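Toxin 2A (Paenibacillus larvae, PDB 5URP) is an ADP-ribosyltransferase toxin and virulence factor that probably transfers ADP-ribose from NAD+ to a host target protein. Local coordinates at residues A[39-44]-A[180-185]; A[50-55]-A[92-97]; A[57-60]-A[66-69]; A[108-111]-A[116-119]. One frame throughout, in Å; residues are numbered along the deposited sequence.

Contact 1: residues A[39-44]-A[180-185]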
loop_
_atom_site.group_PDB
_atom_site.type_symbol
_atom_site.label_atom_id
_atom_site.label_comp_id
_atom_site.label_asym_id
_atom_site.label_seq_id
_atom_site.Cartn_x
_atom_site.Cartn_y
_atom_site.Cartn_z
ATOM N N LYS A 39 -17.698 7.149 1.986
ATOM C CA LYS A 39 -18.359 7.094 3.290
ATOM C C LYS A 39 -17.342 7.079 4.420
ATOM O O LYS A 39 -17.549 7.718 5.458
ATOM C CB LYS A 39 -19.249 5.858 3.374
ATOM C CG LYS A 39 -20.495 5.951 2.530
ATOM C CD LYS A 39 -21.295 4.684 2.669
ATOM C CE LYS A 39 -22.390 4.598 1.634
ATOM N NZ LYS A 39 -23.556 3.851 2.213
ATOM N N GLU A 40 -16.250 6.337 4.242
ATOM C CA GLU A 40 -15.166 6.362 5.212
ATOM C C GLU A 40 -14.517 7.747 5.264
ATOM O O GLU A 40 -14.261 8.272 6.358
ATOM C CB GLU A 40 -14.153 5.251 4.877
ATOM C CG GLU A 40 -14.708 3.793 5.099
ATOM C CD GLU A 40 -14.459 3.212 6.526
ATOM O OE1 GLU A 40 -13.523 3.672 7.209
ATOM O OE2 GLU A 40 -15.179 2.266 6.944
ATOM N N TYR A 41 -14.285 8.377 4.095
ATOM C CA TYR A 41 -13.654 9.701 4.082
ATOM C C TYR A 41 -14.570 10.744 4.709
ATOM O O TYR A 41 -14.101 11.637 5.426
ATOM C CB TYR A 41 -13.258 10.154 2.657
ATOM C CG TYR A 41 -12.627 11.543 2.672
ATOM C CD1 TYR A 41 -11.340 11.723 3.137
ATOM C CD2 TYR A 41 -13.342 12.681 2.304
ATOM C CE1 TYR A 41 -10.765 12.971 3.231
ATOM C CE2 TYR A 41 -12.757 13.961 2.371
ATOM C CZ TYR A 41 -11.470 14.087 2.859
ATOM O OH TYR A 41 -10.853 15.319 2.986
ATOM N N SER A 42 -15.874 10.657 4.439
ATOM C CA SER A 42 -16.801 11.658 4.952
ATOM C C SER A 42 -16.715 11.747 6.468
ATOM O O SER A 42 -16.809 12.838 7.044
ATOM C CB SER A 42 -18.220 11.321 4.502
ATOM O OG SER A 42 -19.134 12.275 4.991
ATOM N N LYS A 43 -16.553 10.615 7.138
ATOM C CA LYS A 43 -16.478 10.662 8.594
ATOM C C LYS A 43 -15.108 11.153 9.042
ATOM O O LYS A 43 -14.999 11.964 9.966
ATOM C CB LYS A 43 -16.811 9.280 9.169
ATOM C CG LYS A 43 -18.234 8.845 8.851
ATOM C CD LYS A 43 -18.592 7.494 9.454
ATOM C CE LYS A 43 -20.054 7.149 9.198
ATOM N NZ LYS A 43 -20.454 5.839 9.794
ATOM N N TRP A 44 -14.061 10.722 8.350
ATOM C CA TRP A 44 -12.703 11.128 8.685
ATOM C C TRP A 44 -12.507 12.630 8.537
ATOM O O TRP A 44 -11.824 13.262 9.356
ATOM C CB TRP A 44 -11.750 10.371 7.771
ATOM C CG TRP A 44 -10.306 10.477 8.052
ATOM C CD1 TRP A 44 -9.703 10.715 9.269
ATOM C CD2 TRP A 44 -9.257 10.282 7.116
ATOM N NE1 TRP A 44 -8.347 10.679 9.117
ATOM C CE2 TRP A 44 -8.040 10.441 7.800
ATOM C CE3 TRP A 44 -9.221 10.004 5.738
ATOM C CZ2 TRP A 44 -6.813 10.296 7.176
ATOM C CZ3 TRP A 44 -7.998 9.880 5.107
ATOM C CH2 TRP A 44 -6.799 10.044 5.820
ATOM N N ASP A 180 -8.582 9.437 -1.615
ATOM C CA ASP A 180 -8.859 9.865 -2.990
ATOM C C ASP A 180 -9.514 11.237 -3.092
ATOM O O ASP A 180 -9.202 11.975 -4.042
ATOM C CB ASP A 180 -9.745 8.811 -3.674
ATOM C CG ASP A 180 -9.825 9.014 -5.182
ATOM O OD1 ASP A 180 -8.874 8.588 -5.865
ATOM O OD2 ASP A 180 -10.838 9.587 -5.648
ATOM N N PRO A 181 -10.427 11.634 -2.199
ATOM C CA PRO A 181 -11.071 12.941 -2.372
ATOM C C PRO A 181 -10.136 14.127 -2.206
ATOM O O PRO A 181 -10.495 15.228 -2.655
ATOM C CB PRO A 181 -12.175 12.930 -1.308
ATOM C CG PRO A 181 -12.460 11.466 -1.078
ATOM C CD PRO A 181 -11.104 10.819 -1.167
ATOM N N ILE A 182 -8.958 13.952 -1.593
ATOM C CA ILE A 182 -7.965 15.021 -1.495
ATOM C C ILE A 182 -6.638 14.632 -2.129
ATOM O O ILE A 182 -5.668 15.387 -2.047
ATOM C CB ILE A 182 -7.759 15.497 -0.041
ATOM C CG1 ILE A 182 -7.268 14.353 0.864
ATOM C CG2 ILE A 182 -9.040 16.138 0.496
ATOM C CD1 ILE A 182 -6.826 14.842 2.267
ATOM N N SER A 183 -6.608 13.533 -2.868
ATOM C CA SER A 183 -5.377 13.104 -3.490
ATOM C C SER A 183 -5.052 14.015 -4.663
ATOM O O SER A 183 -5.938 14.548 -5.323
ATOM C CB SER A 183 -5.503 11.688 -4.029
ATOM O OG SER A 183 -4.295 11.341 -4.697
ATOM N N TYR A 184 -3.765 14.145 -4.916
ATOM C CA TYR A 184 -3.293 14.821 -6.119
ATOM C C TYR A 184 -3.625 14.036 -7.387
ATOM O O TYR A 184 -3.614 14.626 -8.492
ATOM C CB TYR A 184 -1.794 15.038 -5.993
ATOM C CG TYR A 184 -1.241 15.950 -7.051
ATOM C CD1 TYR A 184 -1.346 17.310 -6.923
ATOM C CD2 TYR A 184 -0.626 15.446 -8.188
ATOM C CE1 TYR A 184 -0.841 18.172 -7.913
ATOM C CE2 TYR A 184 -0.135 16.274 -9.181
ATOM C CZ TYR A 184 -0.239 17.641 -9.045
ATOM O OH TYR A 184 0.245 18.495 -9.994
ATOM N N TYR A 185 -3.882 12.726 -7.265
ATOM C CA TYR A 185 -4.200 11.833 -8.384
ATOM C C TYR A 185 -5.556 11.176 -8.141
ATOM O O TYR A 185 -5.645 9.973 -7.841
ATOM C CB TYR A 185 -3.113 10.781 -8.565
ATOM C CG TYR A 185 -1.759 11.342 -8.901
ATOM C CD1 TYR A 185 -1.489 11.823 -10.160
ATOM C CD2 TYR A 185 -0.731 11.391 -7.959
ATOM C CE1 TYR A 185 -0.252 12.336 -10.486
ATOM C CE2 TYR A 185 0.512 11.872 -8.287
ATOM C CZ TYR A 185 0.748 12.358 -9.545
ATOM O OH TYR A 185 1.982 12.866 -9.940
#

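Contact 2: residues A[50-55]-A[92-97]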
loop_
_atom_site.group_PDB
_atom_site.type_symbol
_atom_site.label_atom_id
_atom_site.label_comp_id
_atom_site.label_asym_id
_atom_site.label_seq_id
_atom_site.Cartn_x
_atom_site.Cartn_y
_atom_site.Cartn_z
ATOM N N GLU A 50 -6.879 21.444 8.682
ATOM C CA GLU A 50 -6.506 21.873 7.331
ATOM C C GLU A 50 -5.058 21.509 7.007
ATOM O O GLU A 50 -4.755 21.095 5.879
ATOM C CB GLU A 50 -6.755 23.376 7.173
ATOM C CG GLU A 50 -8.234 23.747 7.218
ATOM C CD GLU A 50 -9.065 23.006 6.178
ATOM O OE1 GLU A 50 -8.759 23.114 4.968
ATOM O OE2 GLU A 50 -10.019 22.300 6.571
ATOM N N GLU A 51 -4.146 21.667 7.967
ATOM C CA GLU A 51 -2.752 21.299 7.716
ATOM C C GLU A 51 -2.572 19.798 7.528
ATOM O O GLU A 51 -1.757 19.376 6.688
ATOM C CB GLU A 51 -1.858 21.820 8.848
ATOM C CG GLU A 51 -0.362 21.763 8.529
ATOM C CD GLU A 51 -0.011 22.306 7.129
ATOM O OE1 GLU A 51 -0.299 23.491 6.848
ATOM O OE2 GLU A 51 0.537 21.539 6.300
ATOM N N GLU A 52 -3.346 18.963 8.233
ATOM C CA GLU A 52 -3.286 17.532 7.978
ATOM C C GLU A 52 -3.728 17.213 6.557
ATOM O O GLU A 52 -3.061 16.448 5.846
ATOM C CB GLU A 52 -4.149 16.758 8.982
ATOM C CG GLU A 52 -3.503 16.667 10.367
ATOM C CD GLU A 52 -4.464 16.226 11.490
ATOM O OE1 GLU A 52 -5.692 16.186 11.288
ATOM O OE2 GLU A 52 -3.988 15.992 12.607
ATOM N N LYS A 53 -4.861 17.767 6.134
ATOM C CA LYS A 53 -5.331 17.545 4.761
ATOM C C LYS A 53 -4.267 17.938 3.750
ATOM O O LYS A 53 -4.006 17.197 2.793
ATOM C CB LYS A 53 -6.612 18.338 4.500
ATOM C CG LYS A 53 -7.810 17.855 5.313
ATOM C CD LYS A 53 -8.987 18.788 5.091
ATOM C CE LYS A 53 -10.159 18.456 5.974
ATOM N NZ LYS A 53 -10.940 19.692 6.227
ATOM N N ARG A 54 -3.657 19.104 3.931
ATOM C CA ARG A 54 -2.645 19.579 2.987
ATOM C C ARG A 54 -1.464 18.618 2.902
ATOM O O ARG A 54 -0.959 18.340 1.806
ATOM C CB ARG A 54 -2.190 20.970 3.396
ATOM C CG ARG A 54 -1.022 21.486 2.598
ATOM C CD ARG A 54 -0.638 22.880 3.062
ATOM N NE ARG A 54 0.739 22.899 3.551
ATOM C CZ ARG A 54 1.799 23.266 2.833
ATOM N NH1 ARG A 54 3.007 23.221 3.382
ATOM N NH2 ARG A 54 1.666 23.689 1.583
ATOM N N GLN A 55 -1.000 18.096 4.043
ATOM C CA GLN A 55 0.142 17.183 4.004
ATOM C C GLN A 55 -0.211 15.865 3.350
ATOM O O GLN A 55 0.641 15.276 2.671
ATOM C CB GLN A 55 0.706 16.942 5.411
ATOM C CG GLN A 55 1.356 18.146 6.023
ATOM C CD GLN A 55 2.539 18.683 5.216
ATOM O OE1 GLN A 55 3.173 17.964 4.423
ATOM N NE2 GLN A 55 2.821 19.963 5.394
ATOM N N LEU A 92 -3.704 9.725 10.391
ATOM C CA LEU A 92 -4.169 8.372 10.118
ATOM C C LEU A 92 -4.750 7.674 11.345
ATOM O O LEU A 92 -5.566 6.771 11.178
ATOM C CB LEU A 92 -3.043 7.546 9.531
ATOM C CG LEU A 92 -2.607 8.003 8.133
ATOM C CD1 LEU A 92 -1.353 7.252 7.686
ATOM C CD2 LEU A 92 -3.685 7.840 7.037
ATOM N N ILE A 93 -4.382 8.080 12.561
ATOM C CA ILE A 93 -5.007 7.462 13.740
ATOM C C ILE A 93 -6.394 8.009 14.022
ATOM O O ILE A 93 -7.075 7.526 14.940
ATOM C CB ILE A 93 -4.088 7.580 14.970
ATOM C CG1 ILE A 93 -3.818 9.039 15.345
ATOM C CG2 ILE A 93 -2.809 6.812 14.672
ATOM C CD1 ILE A 93 -2.990 9.200 16.611
ATOM N N LYS A 94 -6.866 8.960 13.231
ATOM C CA LYS A 94 -8.207 9.499 13.363
ATOM C C LYS A 94 -9.258 8.706 12.590
ATOM O O LYS A 94 -10.408 9.146 12.514
ATOM C CB LYS A 94 -8.239 10.948 12.896
ATOM C CG LYS A 94 -7.282 11.848 13.653
ATOM C CD LYS A 94 -7.510 13.288 13.277
ATOM C CE LYS A 94 -6.595 14.210 14.055
ATOM N NZ LYS A 94 -6.838 15.645 13.738
ATOM N N THR A 95 -8.911 7.576 12.005
ATOM C CA THR A 95 -9.956 6.799 11.372
ATOM C C THR A 95 -9.723 5.321 11.629
ATOM O O THR A 95 -8.645 4.890 12.024
ATOM C CB THR A 95 -10.067 7.152 9.888
ATOM O OG1 THR A 95 -11.294 6.615 9.341
ATOM C CG2 THR A 95 -8.813 6.683 9.146
ATOM N N LYS A 96 -10.802 4.570 11.507
ATOM C CA LYS A 96 -10.848 3.159 11.846
ATOM C C LYS A 96 -11.815 2.527 10.860
ATOM O O LYS A 96 -12.900 3.069 10.637
ATOM C CB LYS A 96 -11.341 2.942 13.294
ATOM C CG LYS A 96 -10.271 2.577 14.296
ATOM C CD LYS A 96 -10.875 2.125 15.605
ATOM C CE LYS A 96 -9.855 1.423 16.459
ATOM N NZ LYS A 96 -9.094 2.417 17.268
ATOM N N LEU A 97 -11.438 1.394 10.285
ATOM C CA LEU A 97 -12.319 0.736 9.326
ATOM C C LEU A 97 -13.528 0.159 10.038
ATOM O O LEU A 97 -13.383 -0.535 11.045
ATOM C CB LEU A 97 -11.601 -0.391 8.590
ATOM C CG LEU A 97 -10.485 0.063 7.660
ATOM C CD1 LEU A 97 -9.884 -1.173 7.007
ATOM C CD2 LEU A 97 -11.014 1.061 6.630
#

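Contact 3: residues A[57-60]-A[66-69]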
loop_
_atom_site.group_PDB
_atom_site.type_symbol
_atom_site.label_atom_id
_atom_site.label_comp_id
_atom_site.label_asym_id
_atom_site.label_seq_id
_atom_site.Cartn_x
_atom_site.Cartn_y
_atom_site.Cartn_z
ATOM N N THR A 57 -2.409 15.561 0.890
ATOM C CA THR A 57 -2.378 15.894 -0.543
ATOM C C THR A 57 -0.944 15.919 -1.056
ATOM O O THR A 57 -0.630 15.343 -2.119
ATOM C CB THR A 57 -3.071 17.239 -0.791
ATOM O OG1 THR A 57 -4.463 17.151 -0.422
ATOM C CG2 THR A 57 -2.981 17.622 -2.270
ATOM N N LEU A 58 -0.051 16.560 -0.311
ATOM C CA LEU A 58 1.329 16.700 -0.776
ATOM C C LEU A 58 2.038 15.363 -0.823
ATOM O O LEU A 58 2.865 15.125 -1.714
ATOM C CB LEU A 58 2.090 17.678 0.094
ATOM C CG LEU A 58 1.628 19.128 -0.010
ATOM C CD1 LEU A 58 2.424 19.932 0.981
ATOM C CD2 LEU A 58 1.773 19.685 -1.442
ATOM N N TYR A 59 1.737 14.476 0.126
ATOM C CA TYR A 59 2.258 13.126 0.068
ATOM C C TYR A 59 1.805 12.433 -1.212
ATOM O O TYR A 59 2.613 11.806 -1.904
ATOM C CB TYR A 59 1.813 12.341 1.336
ATOM C CG TYR A 59 2.066 10.858 1.212
ATOM C CD1 TYR A 59 3.296 10.315 1.545
ATOM C CD2 TYR A 59 1.088 10.000 0.717
ATOM C CE1 TYR A 59 3.539 8.953 1.401
ATOM C CE2 TYR A 59 1.340 8.656 0.539
ATOM C CZ TYR A 59 2.559 8.144 0.896
ATOM O OH TYR A 59 2.788 6.808 0.715
ATOM N N THR A 60 0.508 12.513 -1.533
ATOM C CA THR A 60 0.021 11.816 -2.725
ATOM C C THR A 60 0.622 12.417 -3.989
ATOM O O THR A 60 0.755 11.718 -4.997
ATOM C CB THR A 60 -1.511 11.839 -2.825
ATOM O OG1 THR A 60 -2.011 13.165 -3.023
ATOM C CG2 THR A 60 -2.204 11.114 -1.600
ATOM N N ILE A 66 9.350 11.322 1.173
ATOM C CA ILE A 66 8.973 10.925 2.523
ATOM C C ILE A 66 9.265 9.453 2.738
ATOM O O ILE A 66 9.857 9.069 3.754
ATOM C CB ILE A 66 7.496 11.270 2.782
ATOM C CG1 ILE A 66 7.374 12.762 3.111
ATOM C CG2 ILE A 66 6.945 10.448 3.935
ATOM C CD1 ILE A 66 5.940 13.291 3.182
ATOM N N ASN A 67 8.854 8.595 1.793
ATOM C CA ASN A 67 8.995 7.159 2.035
ATOM C C ASN A 67 10.453 6.727 1.998
ATOM O O ASN A 67 10.879 5.893 2.808
ATOM C CB ASN A 67 8.145 6.362 1.055
ATOM C CG ASN A 67 6.663 6.445 1.396
ATOM O OD1 ASN A 67 6.281 6.742 2.545
ATOM N ND2 ASN A 67 5.822 6.198 0.410
ATOM N N THR A 68 11.239 7.287 1.079
ATOM C CA THR A 68 12.669 7.022 1.062
ATOM C C THR A 68 13.319 7.474 2.355
ATOM O O THR A 68 14.201 6.794 2.898
ATOM C CB THR A 68 13.315 7.733 -0.132
ATOM O OG1 THR A 68 12.724 7.246 -1.342
ATOM C CG2 THR A 68 14.789 7.460 -0.163
ATOM N N TYR A 69 12.933 8.645 2.838
ATOM C CA TYR A 69 13.489 9.145 4.084
ATOM C C TYR A 69 13.209 8.167 5.219
ATOM O O TYR A 69 14.104 7.800 5.979
ATOM C CB TYR A 69 12.883 10.519 4.362
ATOM C CG TYR A 69 13.235 11.136 5.680
ATOM C CD1 TYR A 69 14.440 11.792 5.859
ATOM C CD2 TYR A 69 12.346 11.102 6.736
ATOM C CE1 TYR A 69 14.753 12.374 7.067
ATOM C CE2 TYR A 69 12.647 11.678 7.937
ATOM C CZ TYR A 69 13.846 12.315 8.104
ATOM O OH TYR A 69 14.160 12.899 9.310
#

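Contact 4: residues A[108-111]-A[116-119]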
loop_
_atom_site.group_PDB
_atom_site.type_symbol
_atom_site.label_atom_id
_atom_site.label_comp_id
_atom_site.label_asym_id
_atom_site.label_seq_id
_atom_site.Cartn_x
_atom_site.Cartn_y
_atom_site.Cartn_z
ATOM N N ASP A 108 7.532 -3.849 -6.838
ATOM C CA ASP A 108 8.522 -4.763 -7.396
ATOM C C ASP A 108 9.183 -5.528 -6.252
ATOM O O ASP A 108 8.675 -5.594 -5.126
ATOM C CB ASP A 108 9.491 -4.001 -8.300
ATOM C CG ASP A 108 10.370 -3.022 -7.547
ATOM O OD1 ASP A 108 10.360 -3.021 -6.295
ATOM O OD2 ASP A 108 11.070 -2.252 -8.216
ATOM N N GLY A 109 10.295 -6.173 -6.558
ATOM C CA GLY A 109 10.945 -7.069 -5.620
ATOM C C GLY A 109 11.535 -6.405 -4.400
ATOM O O GLY A 109 12.020 -7.111 -3.508
ATOM N N ILE A 110 11.494 -5.071 -4.326
ATOM C CA ILE A 110 12.099 -4.358 -3.203
ATOM C C ILE A 110 11.534 -4.839 -1.874
ATOM O O ILE A 110 12.251 -4.875 -0.869
ATOM C CB ILE A 110 11.907 -2.835 -3.376
ATOM C CG1 ILE A 110 12.785 -2.066 -2.391
ATOM C CG2 ILE A 110 10.446 -2.434 -3.184
ATOM C CD1 ILE A 110 14.239 -2.179 -2.678
ATOM N N ILE A 111 10.258 -5.220 -1.834
ATOM C CA ILE A 111 9.661 -5.625 -0.564
ATOM C C ILE A 111 10.396 -6.803 0.035
ATOM O O ILE A 111 10.281 -7.055 1.240
ATOM C CB ILE A 111 8.162 -5.952 -0.717
ATOM C CG1 ILE A 111 7.944 -7.157 -1.632
ATOM C CG2 ILE A 111 7.424 -4.722 -1.182
ATOM C CD1 ILE A 111 6.534 -7.677 -1.591
ATOM N N PHE A 116 16.706 -8.709 -4.148
ATOM C CA PHE A 116 15.763 -9.434 -4.993
ATOM C C PHE A 116 15.201 -8.554 -6.100
ATOM O O PHE A 116 14.806 -9.059 -7.154
ATOM C CB PHE A 116 14.619 -9.990 -4.144
ATOM C CG PHE A 116 14.934 -11.298 -3.477
ATOM C CD1 PHE A 116 14.975 -12.472 -4.213
ATOM C CD2 PHE A 116 15.181 -11.356 -2.117
ATOM C CE1 PHE A 116 15.263 -13.678 -3.607
ATOM C CE2 PHE A 116 15.477 -12.570 -1.506
ATOM C CZ PHE A 116 15.512 -13.729 -2.255
ATOM N N GLN A 117 15.157 -7.249 -5.873
ATOM C CA GLN A 117 14.751 -6.302 -6.897
ATOM C C GLN A 117 15.553 -6.519 -8.169
ATOM O O GLN A 117 16.776 -6.685 -8.121
ATOM C CB GLN A 117 14.961 -4.884 -6.367
ATOM C CG GLN A 117 14.362 -3.782 -7.191
ATOM C CD GLN A 117 14.503 -2.442 -6.502
ATOM O OE1 GLN A 117 15.471 -2.208 -5.778
ATOM N NE2 GLN A 117 13.533 -1.558 -6.709
ATOM N N ASN A 118 14.856 -6.538 -9.309
ATOM C CA ASN A 118 15.471 -6.661 -10.632
ATOM C C ASN A 118 15.983 -8.067 -10.911
ATOM O O ASN A 118 16.669 -8.284 -11.913
ATOM C CB ASN A 118 16.622 -5.669 -10.819
ATOM C CG ASN A 118 16.244 -4.258 -10.424
ATOM O OD1 ASN A 118 16.850 -3.667 -9.529
ATOM N ND2 ASN A 118 15.236 -3.708 -11.092
ATOM N N THR A 119 15.681 -9.027 -10.041
ATOM C CA THR A 119 16.001 -10.426 -10.268
ATOM C C THR A 119 14.765 -11.253 -10.595
ATOM O O THR A 119 14.896 -12.417 -10.983
ATOM C CB THR A 119 16.682 -11.017 -9.025
ATOM O OG1 THR A 119 15.701 -11.206 -7.995
ATOM C CG2 THR A 119 17.751 -10.075 -8.495
#

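Contact 1: residues A[39-44]-A[180-185]
Tyr41 of helix 30-45 lays its ring against Pro181 and Ile182, in the loop between strands 177-178 and 190-193. The interaction with Pro181 is a CH-pi contact: Pro181 CB sits 4.1 Å from the centroid of the Tyr41 ring, over one face but displaced toward the rim. Apolar packing widens it, with Pro181 CG reaching 3.7 Å from Tyr41 CD2. A proline suits this place, since its compact, rigid ring offers C-H groups to an aromatic face. Tyr41 CG stands anti to the backbone N (chi1 179°), which carries the ring off the helix toward the loop. At the far end Ile182 meets the tyrosine obliquely; its CG2 branch lies 4.0 Å from Tyr41 CZ and closer still to the hydroxyl oxygen. Polar order within the loop is separate: Ser183 OG accepts from Tyr185 N at 2.9 Å, an ST turn. By its place ahead of strand 190-193 the segment 180-185 probably belongs to the ADP-ribosylating turn-turn loop of this family. Helix 50-61 borders the contact, with Ile56 touching both Ile182 and Trp44, while Thr57 OG1 and Thr60 OG1 bond to Ile182 O and Tyr184 N before strand 190-193 begins.

Contact 2: residues A[50-55]-A[92-97]
Lys94 and Glu52 come from opposite directions, and the ammonium group meets the carboxylate in a salt bridge. Lys94 NZ lies 2.8 Å from Glu52 OE1 and approaches it on the syn lone pair, the side of the other oxygen; a weak second bond of 3.1 Å runs from the same NZ to Glu52 OE2. Both chains are extended beyond CG, which lets them bridge the 10.8 Å between Lys94 CA and Glu52 CA. Each polar atom has further partners. Lys94 NZ also donates to Thr47 O, Glu52 OE1 accepts from Thr49 N, and Glu52 OE2 is paired with Lys90 NZ of helix 79-92. The carboxylate thus sits between two lysines and a backbone N-H, an environment that would probably stabilise its negative charge although the residue is buried. On the more exposed side of the helix, Lys53 NZ pairs with Glu50 OE2 at 2.8 Å. Glu51 OE2 serves two donors, Arg54 NE in its guanidinium plane and Gln55 NE2. Acidic residues suit the first turn of a helix, where they face the positive end of its dipole. Lys94 belongs to a type I turn, Leu92 to Thr95, that follows helix 79-92. The bond from Glu52 to Thr49, just ahead of helix 50-61, is consistent with one limb of a capping box, here tied by salt bridges to the end of the neighbouring helix.

Contact 3: residues A[57-60]-A[66-69]
Tyr59 and Asn67 join two consecutive helices, 50-61 and 64-72, of the helical N-terminal part of this ADP-ribosyltransferase fold. From CB the tyrosine leaves its helix neither straight at the other helix nor away from it. CG stands anti to the backbone N (chi1 168°), and this turn swings the ring tip across to the second helix. Moving outward, CD1 meets Ile66 CD1 at 4.3 Å, a loose apolar touch at the ring edge. CE1 comes next, with Asn67 OD1 3.7 Å away and close to the ring plane. Ile88 of helix 79-92 and Leu192 of strand 190-193 also touch the tyrosine side chain, so a large aromatic residue suits this junction of three helices and a strand. At the tip, the hydroxyl is bonded to Ser150 OG, in the Ser-Thr-Ser sequence characteristic of related toxins. Asn67 suits its place because its amide offers both polarities: OD1 accepts from Tyr148 N, just before that sequence, while ND2 serves the tyrosine. The ring and amide planes stand 67° apart. Asn67 ND2 donates to Tyr59 OH at 3.1 Å, nearly straight at 166° and with the oxygen close to the amide plane.

Contact 4: residues A[108-111]-A[116-119]
Gln117 reaches over to Asp108, linking an Asx turn to a type II beta turn within the loop between strands 101-107 and 121-122. The glutamine is fully stretched, its CG anti to the backbone N (chi1 -169°), and this brings its amide beside the carboxylate. The two flat groups stand almost perpendicular, their planes 83° apart. Gln117 NE2 nevertheless donates nearly straight to Asp108 OD2 at 3.0 Å, the oxygen lying near the amide plane and being met on its syn side, somewhat out of the carboxylate plane. Ile110 runs alongside Gln117 and points the same way, its CD1 lying 3.3 Å from Gln117 OE1. Glycine suits position 109: Gly109 CA approaches Gln117 CA to 4.1 Å, and a CB there would point across and come tight against Phe116 O and Gln117 CA. Asn118, at the third position of the type II turn, adopts the positive phi (73°) that asparagine tolerates well. Phe116 starts the turn, and its ring leads off to Ile134 and Glu137 of helix 128-138. The aspartate thus has two tasks: OD2 holds Gln117, and Asp108 OD1 accepts from Ile110 N at 3.1 Å, from above the carboxylate plane.

How the contacts relate
Followed from the N terminus, helix 30-45 opens contact 1 and helix 50-61 then supplies one side of both contact 2 and contact 3. Contact 3 closes first, at helix 64-72, and is nested within contact 2, which closes just after helix 79-92. Contact 4 follows in series as a short local loop beyond strand 101-107. Contact 1 closes last, ahead of strand 190-193, and encloses the other three; none cross. Contacts 1 and 2 touch through Trp44 and Thr95, and contact 1 also touches contact 3, so contacts 1 to 3 tie the N-terminal helices to the 180-185 loop. Contact 4 stands apart from contact 1, about 31 Å between centres, across the chain's centre.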